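Local structure of putative carboxynorspermidine decarboxylase protein (Sinorhizobium meliloti, 3MT1) at residues I21-V24 and R25-G29; A12-T15 and R16-R20; E308-K311 and V312-I316; D260-I263 and E264-M267; N99-S102 and Q103-F107. The protein probably catalyses the pyridoxal 5'-phosphate-dependent decarboxylation of carboxynorspermidine and carboxyspermidine to norspermidine and spermidine, working as a homodimer. All blocks are in the same frame, centred on the assembly; numbering follows the deposited sequence.

Interaction 1 of 5, residues I21-V24 and R25-G29; sequences IAHV and REKSG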
loop_
_atom_site.group_PDB
_atom_site.type_symbol
_atom_site.label_atom_id
_atom_site.label_comp_id
_atom_site.label_asym_id
_atom_site.label_seq_id
_atom_site.Cartn_x
_atom_site.Cartn_y
_atom_site.Cartn_z
ATOM N N ILE B 21 -23.153 -6.441 18.123
ATOM C CA ILE B 21 -22.062 -7.010 18.908
ATOM C C ILE B 21 -22.407 -7.196 20.418
ATOM O O ILE B 21 -22.376 -8.316 20.928
ATOM C CB ILE B 21 -20.746 -6.195 18.685
ATOM C CG1 ILE B 21 -20.256 -6.454 17.251
ATOM C CG2 ILE B 21 -19.691 -6.564 19.725
ATOM C CD1 ILE B 21 -18.926 -5.883 16.879
ATOM N N ALA B 22 -22.749 -6.112 21.105
ATOM C CA ALA B 22 -23.219 -6.169 22.495
ATOM C C ALA B 22 -24.307 -7.278 22.715
ATOM O O ALA B 22 -24.203 -8.129 23.623
ATOM C CB ALA B 22 -23.743 -4.815 22.896
ATOM N N HIS B 23 -25.333 -7.265 21.866
ATOM C CA HIS B 23 -26.395 -8.269 21.891
ATOM C C HIS B 23 -25.779 -9.683 21.914
ATOM O O HIS B 23 -26.091 -10.482 22.778
ATOM C CB HIS B 23 -27.299 -8.053 20.674
ATOM C CG HIS B 23 -28.431 -9.014 20.572
ATOM N ND1 HIS B 23 -29.686 -8.737 21.068
ATOM C CD2 HIS B 23 -28.507 -10.244 20.012
ATOM C CE1 HIS B 23 -30.486 -9.762 20.825
ATOM N NE2 HIS B 23 -29.794 -10.690 20.187
ATOM N N VAL B 24 -24.852 -9.960 21.001
ATOM C CA VAL B 24 -24.162 -11.239 20.996
ATOM C C VAL B 24 -23.418 -11.490 22.313
ATOM O O VAL B 24 -23.544 -12.565 22.888
ATOM C CB VAL B 24 -23.163 -11.341 19.830
ATOM C CG1 VAL B 24 -22.178 -12.503 20.052
ATOM C CG2 VAL B 24 -23.901 -11.450 18.492
ATOM N N ARG B 25 -22.656 -10.504 22.785
ATOM C CA ARG B 25 -21.919 -10.636 24.032
ATOM C C ARG B 25 -22.882 -10.959 25.182
ATOM O O ARG B 25 -22.588 -11.763 26.056
ATOM C CB ARG B 25 -21.180 -9.336 24.356
ATOM C CG ARG B 25 -20.205 -8.924 23.304
ATOM C CD ARG B 25 -19.492 -7.591 23.578
ATOM N NE ARG B 25 -19.161 -7.354 24.973
ATOM C CZ ARG B 25 -19.825 -6.493 25.744
ATOM N NH1 ARG B 25 -20.828 -5.780 25.239
ATOM N NH2 ARG B 25 -19.484 -6.333 27.016
ATOM N N GLU B 26 -24.038 -10.322 25.159
ATOM C CA GLU B 26 -25.014 -10.445 26.216
ATOM C C GLU B 26 -25.645 -11.872 26.197
ATOM O O GLU B 26 -25.693 -12.567 27.228
ATOM C CB GLU B 26 -26.043 -9.332 25.982
ATOM C CG GLU B 26 -27.152 -9.174 26.995
ATOM C CD GLU B 26 -28.329 -8.373 26.401
ATOM O OE1 GLU B 26 -28.100 -7.622 25.410
ATOM O OE2 GLU B 26 -29.466 -8.484 26.915
ATOM N N LYS B 27 -26.074 -12.304 25.008
ATOM C CA LYS B 27 -26.748 -13.590 24.806
ATOM C C LYS B 27 -25.815 -14.768 24.967
ATOM O O LYS B 27 -26.225 -15.815 25.469
ATOM C CB LYS B 27 -27.360 -13.662 23.409
ATOM C CG LYS B 27 -28.486 -12.684 23.138
ATOM C CD LYS B 27 -29.496 -12.647 24.260
ATOM C CE LYS B 27 -30.733 -11.929 23.815
ATOM N NZ LYS B 27 -31.660 -11.633 24.940
ATOM N N SER B 28 -24.561 -14.587 24.561
ATOM C CA SER B 28 -23.607 -15.670 24.471
ATOM C C SER B 28 -22.727 -15.721 25.681
ATOM O O SER B 28 -22.296 -16.796 26.059
ATOM C CB SER B 28 -22.704 -15.507 23.232
ATOM O OG SER B 28 -22.013 -14.263 23.259
ATOM N N GLY B 29 -22.413 -14.558 26.263
ATOM C CA GLY B 29 -21.351 -14.453 27.275
ATOM C C GLY B 29 -19.963 -14.539 26.651
ATOM O O GLY B 29 -18.948 -14.639 27.348
#
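Backbone bonds of the i to i+4 kind run through both segments: R25 N gives to I21 O (2.9 Å), E26 N to A22 O, K27 N to H23 O, and S28 N to V24 O (2.8 Å). S28 OG is also modelled beside V24 O, too close for its bond length to be trusted.

Carbon contacts come next. K27 CG lies over one face of the H23 imidazole, displaced toward its rim, 4.1 Å from the ring centroid and 23° off the normal, which defines a CH-pi contact. The lysine chain bends at its second torsion (chi2 -46°), and its CE stands 3.7 Å from H23 CE1. R25 slants past I21 with CD 4.0 Å from I21 CG2; a bend at chi3 (37°) then turns the guanidinium so that A22 CB meets its edge in plane, 3.9 Å from R25 NH1.

The polar ends reach farther: R25 NE forms a salt bridge with D53, and H23 NE2 a hydrogen bond with D210. G29, with positive phi, is the first residue to leave helix 11-28, just before barrel strand 31-35, while V24 and S28 pack on helix 209-223, an adjacency of outer helices typical of an alpha/beta barrel.

Interaction 2 of 5, residues A12-T15 and R16-R20; sequences AKLT and RNMER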
loop_
_atom_site.group_PDB
_atom_site.type_symbol
_atom_site.label_atom_id
_atom_site.label_comp_id
_atom_site.label_asym_id
_atom_site.label_seq_id
_atom_site.Cartn_x
_atom_site.Cartn_y
_atom_site.Cartn_z
ATOM N N ALA B 12 -23.941 6.873 13.245
ATOM C CA ALA B 12 -25.140 6.049 13.471
ATOM C C ALA B 12 -25.034 4.585 12.957
ATOM O O ALA B 12 -25.555 3.675 13.593
ATOM C CB ALA B 12 -26.389 6.737 12.917
ATOM N N LYS B 13 -24.366 4.378 11.821
ATOM C CA LYS B 13 -24.210 3.044 11.245
ATOM C C LYS B 13 -23.182 2.201 11.980
ATOM O O LYS B 13 -23.349 0.978 12.125
ATOM C CB LYS B 13 -23.854 3.117 9.769
ATOM C CG LYS B 13 -25.053 3.495 8.952
ATOM C CD LYS B 13 -24.655 3.770 7.517
ATOM C CE LYS B 13 -25.811 4.350 6.775
ATOM N NZ LYS B 13 -25.213 4.990 5.603
ATOM N N LEU B 14 -22.128 2.857 12.441
ATOM C CA LEU B 14 -21.155 2.190 13.253
ATOM C C LEU B 14 -21.848 1.719 14.523
ATOM O O LEU B 14 -21.730 0.557 14.879
ATOM C CB LEU B 14 -19.977 3.111 13.565
ATOM C CG LEU B 14 -18.854 2.576 14.467
ATOM C CD1 LEU B 14 -18.156 1.289 13.931
ATOM C CD2 LEU B 14 -17.810 3.630 14.569
ATOM N N THR B 15 -22.593 2.603 15.180
ATOM C CA THR B 15 -23.340 2.233 16.379
ATOM C C THR B 15 -24.287 1.052 16.179
ATOM O O THR B 15 -24.349 0.178 17.043
ATOM C CB THR B 15 -24.123 3.416 16.922
ATOM O OG1 THR B 15 -23.196 4.431 17.281
ATOM C CG2 THR B 15 -24.955 3.026 18.130
ATOM N N ARG B 16 -25.022 1.037 15.063
ATOM C CA ARG B 16 -25.860 -0.108 14.689
ATOM C C ARG B 16 -25.023 -1.388 14.867
ATOM O O ARG B 16 -25.446 -2.291 15.557
ATOM C CB ARG B 16 -26.422 0.094 13.261
ATOM C CG ARG B 16 -27.241 -1.035 12.577
ATOM C CD ARG B 16 -26.907 -1.075 11.052
ATOM N NE ARG B 16 -25.444 -0.850 10.885
ATOM C CZ ARG B 16 -24.760 -0.747 9.739
ATOM N NH1 ARG B 16 -25.352 -0.850 8.557
ATOM N NH2 ARG B 16 -23.446 -0.544 9.790
ATOM N N ASN B 17 -23.797 -1.420 14.336
ATOM C CA ASN B 17 -22.922 -2.592 14.443
ATOM C C ASN B 17 -22.547 -2.883 15.872
ATOM O O ASN B 17 -22.485 -4.037 16.298
ATOM C CB ASN B 17 -21.619 -2.404 13.661
ATOM C CG ASN B 17 -21.812 -2.413 12.167
ATOM O OD1 ASN B 17 -22.881 -2.761 11.654
ATOM N ND2 ASN B 17 -20.767 -2.021 11.446
HETATM N N MSE B 18 -22.272 -1.823 16.605
HETATM C CA MSE B 18 -21.829 -1.966 17.947
HETATM C C MSE B 18 -22.927 -2.595 18.790
HETATM O O MSE B 18 -22.660 -3.466 19.591
HETATM C CB MSE B 18 -21.395 -0.614 18.462
HETATM C CG MSE B 18 -20.053 -0.173 17.845
HETATM SE SE MSE B 18 -18.583 -1.390 18.326
HETATM C CE MSE B 18 -18.260 -2.289 16.611
ATOM N N GLU B 19 -24.175 -2.215 18.560
ATOM C CA GLU B 19 -25.285 -2.760 19.327
ATOM C C GLU B 19 -25.517 -4.234 19.040
ATOM O O GLU B 19 -26.005 -4.973 19.908
ATOM C CB GLU B 19 -26.568 -2.012 19.034
ATOM C CG GLU B 19 -26.528 -0.556 19.378
ATOM C CD GLU B 19 -27.720 0.202 18.810
ATOM O OE1 GLU B 19 -28.233 -0.142 17.711
ATOM O OE2 GLU B 19 -28.153 1.163 19.470
ATOM N N ARG B 20 -25.182 -4.674 17.837
ATOM C CA ARG B 20 -25.449 -6.070 17.488
ATOM C C ARG B 20 -24.378 -6.954 18.117
ATOM O O ARG B 20 -24.660 -8.043 18.611
ATOM C CB ARG B 20 -25.536 -6.246 15.980
ATOM C CG ARG B 20 -26.549 -5.314 15.355
ATOM C CD ARG B 20 -26.589 -5.460 13.853
ATOM N NE ARG B 20 -27.866 -5.002 13.339
ATOM C CZ ARG B 20 -28.279 -5.153 12.090
ATOM N NH1 ARG B 20 -27.499 -5.737 11.188
ATOM N NH2 ARG B 20 -29.466 -4.697 11.742
#
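R16 starts with CG anti to its own backbone N (chi1 175°), then bends at chi2 and again at chi3 (40°), two bends that fold its guanidinium back beside K13. NE and NH2 both reach K13 O, at 3.0 Å from R16 NE and 2.8 Å from R16 NH2, but the N-H directions are poorly aimed and both bonds are weak. K13 O also receives the helical bond from N17 N at 3.3 Å, making three donors on one carbonyl oxygen. Over one face of the guanidinium, offset toward its rim, sits K13 CB, 3.7 Å from R16 NH2. Replacing this arginine by an alanine would probably leave K13 O with the long N17 bond as its remaining grip here and uncover the flank of K13 CB.

The segments belong to helix 11-28, which leads from strand 6-10 of the mixed sheet to strand 31-35 of the parallel barrel, the two-domain plan of the class-II decarboxylases. N17 ND2 ties the helix to S235 O and T237 O, and the N17 side chain lies about 8 Å from that of E233, a predicted substrate-binding residue.

On another flank E19 N gives to T15 O at 2.8 Å with an N-H...O angle of 156°. The E19 side chain slants across the threonine methyl, OE2 coming 3.9 Å from T15 CG2, while T15 OG1 bonds back to K11 O. L14 CD1 and M18 CE, the latter of a selenomethionine, meet loosely at 4.5 Å; L14 packs on L47 and I236, M18 on M48.

Interaction 3 of 5, residues E308-K311 and V312-I316; sequences EELK and VGDRI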
loop_
_atom_site.group_PDB
_atom_site.type_symbol
_atom_site.label_atom_id
_atom_site.label_comp_id
_atom_site.label_asym_id
_atom_site.label_seq_id
_atom_site.Cartn_x
_atom_site.Cartn_y
_atom_site.Cartn_z
ATOM N N GLU B 308 -27.693 9.294 -14.651
ATOM C CA GLU B 308 -27.341 10.485 -15.452
ATOM C C GLU B 308 -25.866 10.520 -15.796
ATOM O O GLU B 308 -25.000 10.201 -14.966
ATOM C CB GLU B 308 -27.656 11.800 -14.718
ATOM C CG GLU B 308 -28.954 11.829 -13.923
ATOM C CD GLU B 308 -28.789 11.239 -12.538
ATOM O OE1 GLU B 308 -27.651 10.831 -12.209
ATOM O OE2 GLU B 308 -29.793 11.172 -11.790
ATOM N N GLU B 309 -25.603 10.948 -17.024
ATOM C CA GLU B 309 -24.277 11.320 -17.484
ATOM C C GLU B 309 -23.465 12.034 -16.391
ATOM O O GLU B 309 -23.940 13.010 -15.787
ATOM C CB GLU B 309 -24.421 12.228 -18.697
ATOM C CG GLU B 309 -23.252 12.192 -19.640
ATOM C CD GLU B 309 -23.101 13.468 -20.430
ATOM O OE1 GLU B 309 -23.997 14.349 -20.366
ATOM O OE2 GLU B 309 -22.078 13.588 -21.129
ATOM N N LEU B 310 -22.256 11.534 -16.138
ATOM C CA LEU B 310 -21.373 12.116 -15.136
ATOM C C LEU B 310 -20.630 13.339 -15.657
ATOM O O LEU B 310 -20.126 13.347 -16.790
ATOM C CB LEU B 310 -20.343 11.089 -14.656
ATOM C CG LEU B 310 -20.787 9.927 -13.789
ATOM C CD1 LEU B 310 -19.551 9.112 -13.448
ATOM C CD2 LEU B 310 -21.517 10.403 -12.522
ATOM N N LYS B 311 -20.543 14.358 -14.813
ATOM C CA LYS B 311 -19.906 15.606 -15.191
ATOM C C LYS B 311 -18.770 15.876 -14.235
ATOM O O LYS B 311 -18.835 15.492 -13.065
ATOM C CB LYS B 311 -20.899 16.782 -15.125
ATOM C CG LYS B 311 -22.316 16.514 -15.658
ATOM C CD LYS B 311 -23.353 17.268 -14.783
ATOM C CE LYS B 311 -24.809 16.947 -15.163
ATOM N NZ LYS B 311 -25.120 17.398 -16.550
ATOM N N VAL B 312 -17.737 16.551 -14.724
ATOM C CA VAL B 312 -16.687 17.072 -13.860
ATOM C C VAL B 312 -17.330 17.822 -12.669
ATOM O O VAL B 312 -18.144 18.710 -12.868
ATOM C CB VAL B 312 -15.719 18.001 -14.661
ATOM C CG1 VAL B 312 -14.688 18.701 -13.730
ATOM C CG2 VAL B 312 -15.024 17.237 -15.789
ATOM N N GLY B 313 -16.980 17.443 -11.442
ATOM C CA GLY B 313 -17.518 18.077 -10.239
ATOM C C GLY B 313 -18.470 17.173 -9.470
ATOM O O GLY B 313 -18.784 17.429 -8.319
ATOM N N ASP B 314 -18.930 16.104 -10.113
ATOM C CA ASP B 314 -19.927 15.216 -9.517
ATOM C C ASP B 314 -19.291 14.348 -8.471
ATOM O O ASP B 314 -18.132 13.938 -8.601
ATOM C CB ASP B 314 -20.613 14.347 -10.579
ATOM C CG ASP B 314 -21.578 15.152 -11.471
ATOM O OD1 ASP B 314 -21.874 16.330 -11.139
ATOM O OD2 ASP B 314 -22.049 14.598 -12.500
ATOM N N ARG B 315 -20.073 14.068 -7.441
ATOM C CA ARG B 315 -19.604 13.435 -6.252
ATOM C C ARG B 315 -20.015 11.983 -6.322
ATOM O O ARG B 315 -21.158 11.689 -6.646
ATOM C CB ARG B 315 -20.252 14.108 -5.048
ATOM C CG ARG B 315 -20.237 13.234 -3.822
ATOM C CD ARG B 315 -18.786 13.112 -3.257
ATOM N NE ARG B 315 -18.413 14.401 -2.696
ATOM C CZ ARG B 315 -18.797 14.779 -1.488
ATOM N NH1 ARG B 315 -19.514 13.935 -0.762
ATOM N NH2 ARG B 315 -18.459 15.968 -1.001
ATOM N N ILE B 316 -19.069 11.087 -6.023
ATOM C CA ILE B 316 -19.291 9.637 -5.972
ATOM C C ILE B 316 -18.852 9.070 -4.606
ATOM O O ILE B 316 -17.783 9.421 -4.119
ATOM C CB ILE B 316 -18.507 8.946 -7.129
ATOM C CG1 ILE B 316 -19.202 9.195 -8.482
ATOM C CG2 ILE B 316 -18.303 7.422 -6.877
ATOM C CD1 ILE B 316 -18.319 8.919 -9.686
#
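K311 and D314 are the ends of a type II beta turn, closed by D314 N giving to K311 O at 3.0 Å. G313 takes the third turn position at phi 110°, where a side chain would run into the carbonyl oxygen of V312.

The D314 side chain adds a second bond to the same turn. CG stands anti to the carbonyl carbon (chi1 -72°), and OD2 receives K311 N at 2.8 Å; the N-H arrives from above the carboxylate plane, 57° out of it. K311 CB flanks that oxygen at 3.6 Å from D314 OD2, whereas K311 NZ stays 5.8 Å from it, too far for a salt bridge. With an alanine here, K311 N would probably lose its side-chain acceptor and the turn would rest on its backbone bond.

The turn leads out of the loop after strand 300-306 and into strand 315-318, an antiparallel partner of strand 240-251 in the mixed sheet; G313, D314 and I316 share backbone bonds with V246 and V244.

Among the buried side chains, L310 CD1 and I316 CD1 touch at 4.0 Å, the two crossing at roughly a right angle. V312 packs on R106 of the second subunit.

Interaction 4 of 5, residues D260-I263 and E264-M267; sequences DSSI and EAHM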
loop_
_atom_site.group_PDB
_atom_site.type_symbol
_atom_site.label_atom_id
_atom_site.label_comp_id
_atom_site.label_asym_id
_atom_site.label_seq_id
_atom_site.Cartn_x
_atom_site.Cartn_y
_atom_site.Cartn_z
ATOM N N ASP B 260 -10.809 11.771 -7.817
ATOM C CA ASP B 260 -9.677 12.346 -7.131
ATOM C C ASP B 260 -9.114 11.406 -6.054
ATOM O O ASP B 260 -8.864 11.811 -4.936
ATOM C CB ASP B 260 -9.996 13.738 -6.605
ATOM C CG ASP B 260 -11.129 13.759 -5.562
ATOM O OD1 ASP B 260 -11.816 12.722 -5.323
ATOM O OD2 ASP B 260 -11.331 14.863 -4.977
ATOM N N SER B 261 -8.881 10.163 -6.426
ATOM C CA SER B 261 -8.433 9.162 -5.500
ATOM C C SER B 261 -7.730 8.093 -6.318
ATOM O O SER B 261 -7.671 8.202 -7.545
ATOM C CB SER B 261 -9.649 8.564 -4.793
ATOM O OG SER B 261 -9.305 7.586 -3.831
ATOM N N SER B 262 -7.229 7.052 -5.653
ATOM C CA SER B 262 -6.508 5.952 -6.297
ATOM C C SER B 262 -6.688 4.655 -5.495
ATOM O O SER B 262 -6.471 4.639 -4.277
ATOM C CB SER B 262 -5.035 6.326 -6.361
ATOM O OG SER B 262 -4.242 5.312 -6.921
ATOM N N ILE B 263 -7.092 3.568 -6.158
ATOM C CA ILE B 263 -7.216 2.306 -5.435
ATOM C C ILE B 263 -5.892 1.836 -4.851
ATOM O O ILE B 263 -5.890 1.194 -3.801
ATOM C CB ILE B 263 -7.898 1.145 -6.229
ATOM C CG1 ILE B 263 -7.117 0.766 -7.495
ATOM C CG2 ILE B 263 -9.320 1.493 -6.572
ATOM C CD1 ILE B 263 -7.403 -0.626 -7.941
ATOM N N GLU B 264 -4.769 2.178 -5.485
ATOM C CA GLU B 264 -3.502 1.736 -4.943
ATOM C C GLU B 264 -3.199 2.425 -3.618
ATOM O O GLU B 264 -2.679 1.803 -2.680
ATOM C CB GLU B 264 -2.320 1.893 -5.929
ATOM C CG GLU B 264 -1.057 1.277 -5.334
ATOM C CD GLU B 264 0.067 1.085 -6.320
ATOM O OE1 GLU B 264 -0.199 1.093 -7.529
ATOM O OE2 GLU B 264 1.229 0.956 -5.894
ATOM N N ALA B 265 -3.553 3.701 -3.538
ATOM C CA ALA B 265 -3.175 4.501 -2.387
ATOM C C ALA B 265 -4.211 4.429 -1.289
ATOM O O ALA B 265 -3.886 4.659 -0.128
ATOM C CB ALA B 265 -2.961 5.939 -2.799
ATOM N N HIS B 266 -5.452 4.140 -1.652
ATOM C CA HIS B 266 -6.597 4.419 -0.751
ATOM C C HIS B 266 -7.493 3.245 -0.414
ATOM O O HIS B 266 -8.203 3.303 0.574
ATOM C CB HIS B 266 -7.440 5.584 -1.278
ATOM C CG HIS B 266 -6.628 6.806 -1.553
ATOM N ND1 HIS B 266 -6.935 7.704 -2.552
ATOM C CD2 HIS B 266 -5.489 7.265 -0.969
ATOM C CE1 HIS B 266 -6.033 8.671 -2.559
ATOM N NE2 HIS B 266 -5.140 8.424 -1.615
HETATM N N MSE B 267 -7.464 2.195 -1.229
HETATM C CA MSE B 267 -8.338 1.028 -1.061
HETATM C C MSE B 267 -7.602 -0.183 -1.647
HETATM O O MSE B 267 -8.051 -0.842 -2.589
HETATM C CB MSE B 267 -9.672 1.303 -1.750
HETATM C CG MSE B 267 -10.714 2.075 -0.876
HETATM SE SE MSE B 267 -12.375 2.165 -1.921
HETATM C CE MSE B 267 -13.226 0.556 -1.171
#
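S262 holds the N-cap position of the short helix 263-266, and its carbonyl meets the first turn: S262 O takes weak bonds from A265 N (3.2 Å) and H266 N (2.9 Å), both with N-H directions well off line. S262 CB also lies 4.1 Å from A265 CB. The hydroxyl of S262 turns to D299, whose other carboxylate oxygen bonds I263 N, thereby fixing the helix start from outside.

A side-chain bond spans the same turn. S261 OG, anti to the serine's backbone N (chi1 -179°), is 2.7 Å from H266 ND1, and either atom could be the donor. The hydroxyl sits at the ring edge, near the imidazole plane, while A265 CB lies over one face, offset toward the rim, at 3.3 Å above the plane. One polar atom of this buried ring is thus satisfied by the serine.

The helix follows strand 255-259 of the mixed sheet. I263, itself buried, packs on F301 of strand 300-306 and on L270 and L271 of the next helix, 268-273, which carries D269, a predicted substrate-binding residue.

At the far end the selenomethionine M267 leaves helical angles yet still gives M267 N to I263 O at 3.2 Å. E264 OE2 makes a salt bridge to K328 of the second subunit.

Interaction 5 of 5, residues N99-S102 and Q103-F107; sequences NSIS and QLERF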
loop_
_atom_site.group_PDB
_atom_site.type_symbol
_atom_site.label_atom_id
_atom_site.label_comp_id
_atom_site.label_asym_id
_atom_site.label_seq_id
_atom_site.Cartn_x
_atom_site.Cartn_y
_atom_site.Cartn_z
ATOM N N ASN B 99 2.466 -18.577 17.728
ATOM C CA ASN B 99 2.156 -19.271 16.493
ATOM C C ASN B 99 2.561 -20.743 16.514
ATOM O O ASN B 99 2.009 -21.559 15.779
ATOM C CB ASN B 99 2.833 -18.553 15.325
ATOM C CG ASN B 99 2.246 -18.943 13.984
ATOM O OD1 ASN B 99 1.077 -18.666 13.713
ATOM N ND2 ASN B 99 3.053 -19.588 13.137
ATOM N N SER B 100 3.518 -21.077 17.365
ATOM C CA SER B 100 4.173 -22.375 17.297
ATOM C C SER B 100 4.736 -22.696 18.661
ATOM O O SER B 100 4.939 -21.791 19.482
ATOM C CB SER B 100 5.308 -22.332 16.273
ATOM O OG SER B 100 6.337 -21.472 16.742
ATOM N N ILE B 101 4.991 -23.984 18.891
ATOM C CA ILE B 101 5.555 -24.478 20.148
ATOM C C ILE B 101 6.888 -23.797 20.416
ATOM O O ILE B 101 7.131 -23.277 21.507
ATOM C CB ILE B 101 5.683 -26.021 20.128
ATOM C CG1 ILE B 101 4.361 -26.633 20.580
ATOM C CG2 ILE B 101 6.827 -26.513 21.041
ATOM C CD1 ILE B 101 3.931 -27.874 19.800
ATOM N N SER B 102 7.724 -23.780 19.389
ATOM C CA SER B 102 9.028 -23.165 19.452
ATOM C C SER B 102 8.993 -21.684 19.894
ATOM O O SER B 102 9.792 -21.274 20.741
ATOM C CB SER B 102 9.704 -23.329 18.093
ATOM O OG SER B 102 11.012 -22.807 18.130
ATOM N N GLN B 103 8.075 -20.893 19.331
ATOM C CA GLN B 103 7.869 -19.504 19.778
ATOM C C GLN B 103 7.498 -19.471 21.251
ATOM O O GLN B 103 7.990 -18.626 22.021
ATOM C CB GLN B 103 6.760 -18.811 18.979
ATOM C CG GLN B 103 7.164 -18.334 17.599
ATOM C CD GLN B 103 7.712 -16.952 17.636
ATOM O OE1 GLN B 103 7.035 -16.027 18.081
ATOM N NE2 GLN B 103 8.950 -16.785 17.168
ATOM N N LEU B 104 6.633 -20.395 21.649
ATOM C CA LEU B 104 6.208 -20.449 23.042
ATOM C C LEU B 104 7.356 -20.826 23.968
ATOM O O LEU B 104 7.570 -20.178 24.986
ATOM C CB LEU B 104 5.022 -21.397 23.201
ATOM C CG LEU B 104 4.691 -21.951 24.567
ATOM C CD1 LEU B 104 4.121 -20.884 25.445
ATOM C CD2 LEU B 104 3.715 -23.097 24.367
ATOM N N GLU B 105 8.102 -21.865 23.595
ATOM C CA GLU B 105 9.271 -22.283 24.358
ATOM C C GLU B 105 10.242 -21.123 24.447
ATOM O O GLU B 105 10.795 -20.843 25.499
ATOM C CB GLU B 105 9.930 -23.476 23.699
ATOM C CG GLU B 105 9.300 -24.816 24.068
ATOM C CD GLU B 105 9.913 -25.986 23.285
ATOM O OE1 GLU B 105 10.349 -25.753 22.126
ATOM O OE2 GLU B 105 9.957 -27.132 23.811
ATOM N N ARG B 106 10.392 -20.399 23.342
ATOM C CA ARG B 106 11.356 -19.318 23.281
ATOM C C ARG B 106 11.009 -18.161 24.201
ATOM O O ARG B 106 11.891 -17.536 24.781
ATOM C CB ARG B 106 11.486 -18.812 21.865
ATOM C CG ARG B 106 12.843 -18.260 21.601
ATOM C CD ARG B 106 13.149 -18.275 20.139
ATOM N NE ARG B 106 12.974 -16.941 19.573
ATOM C CZ ARG B 106 12.885 -16.690 18.269
ATOM N NH1 ARG B 106 12.930 -17.691 17.403
ATOM N NH2 ARG B 106 12.726 -15.438 17.831
ATOM N N PHE B 107 9.720 -17.886 24.341
ATOM C CA PHE B 107 9.297 -16.657 24.979
ATOM C C PHE B 107 8.540 -16.867 26.271
ATOM O O PHE B 107 8.279 -15.919 26.983
ATOM C CB PHE B 107 8.501 -15.804 23.991
ATOM C CG PHE B 107 9.322 -15.306 22.842
ATOM C CD1 PHE B 107 10.489 -14.581 23.072
ATOM C CD2 PHE B 107 8.935 -15.555 21.533
ATOM C CE1 PHE B 107 11.262 -14.112 22.007
ATOM C CE2 PHE B 107 9.705 -15.098 20.463
ATOM C CZ PHE B 107 10.867 -14.380 20.698
HETATM O O HOH W 1 4.284 -16.236 17.864
#
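Q103 OE1 is gripped twice: a water donates to it at 2.8 Å, and Y81 N supplies a second hydrogen bond. That water accepts from N99 N, 3.0 Å from its oxygen, and so bridges the residue ahead of the cap to a side chain in the first helical turn.

S100 is the N-cap. Its OG, lodged between backbone N and carbonyl carbon (chi1 67°), accepts Q103 N at 3.2 Å with an N-H...O angle of 164°. The hydroxyl oxygen also lies 3.4 Å from Q103 CG, so the glutamine chain starts alongside the cap before bending at chi2 (-89°). Farther out, Q103 NE2 lies over one face of the R106 guanidinium, offset toward its rim at 3.9 Å above the plane, and Q103 CD meets the edge of the F107 ring.

Regular backbone bonds continue the helix, the shortest being E105 N to I101 O at 2.7 Å. Beside it the E105 chain slants across I101, OE1 standing 3.8 Å from I101 CG2.

N99 is tied by its amide to Y77 OH and R140 O. R106 NH2 bonds L247 O of the second subunit, and Q103 packs on D248 of that subunit, placing this helix at the dimer interface. Strand 95-98, the serine-capped helix 101-107 and strand 115-119 form one beta-alpha-beta unit of the parallel eight-stranded barrel.

Along the chain the order is interaction 2, 1, 5, 4, 3. All are local contacts between adjoining segments, in series, and none nests in or crosses another. Interactions 2 and 1 are consecutive parts of helix 11-28, centres about 14 Å apart, running from the mixed sheet to the barrel. Interaction 5 begins a helix on the opposite side of the chain's centre from interaction 2. Interaction 4 turns the chain from strand 255-259 into helix 263-266, and interaction 3 closes the tight turn leading into strand 315-318. Interactions 3 and 5, about 55 Å apart between centres within one chain, come together across the dimer, the mixed-sheet domain of one subunit against the barrel of the other.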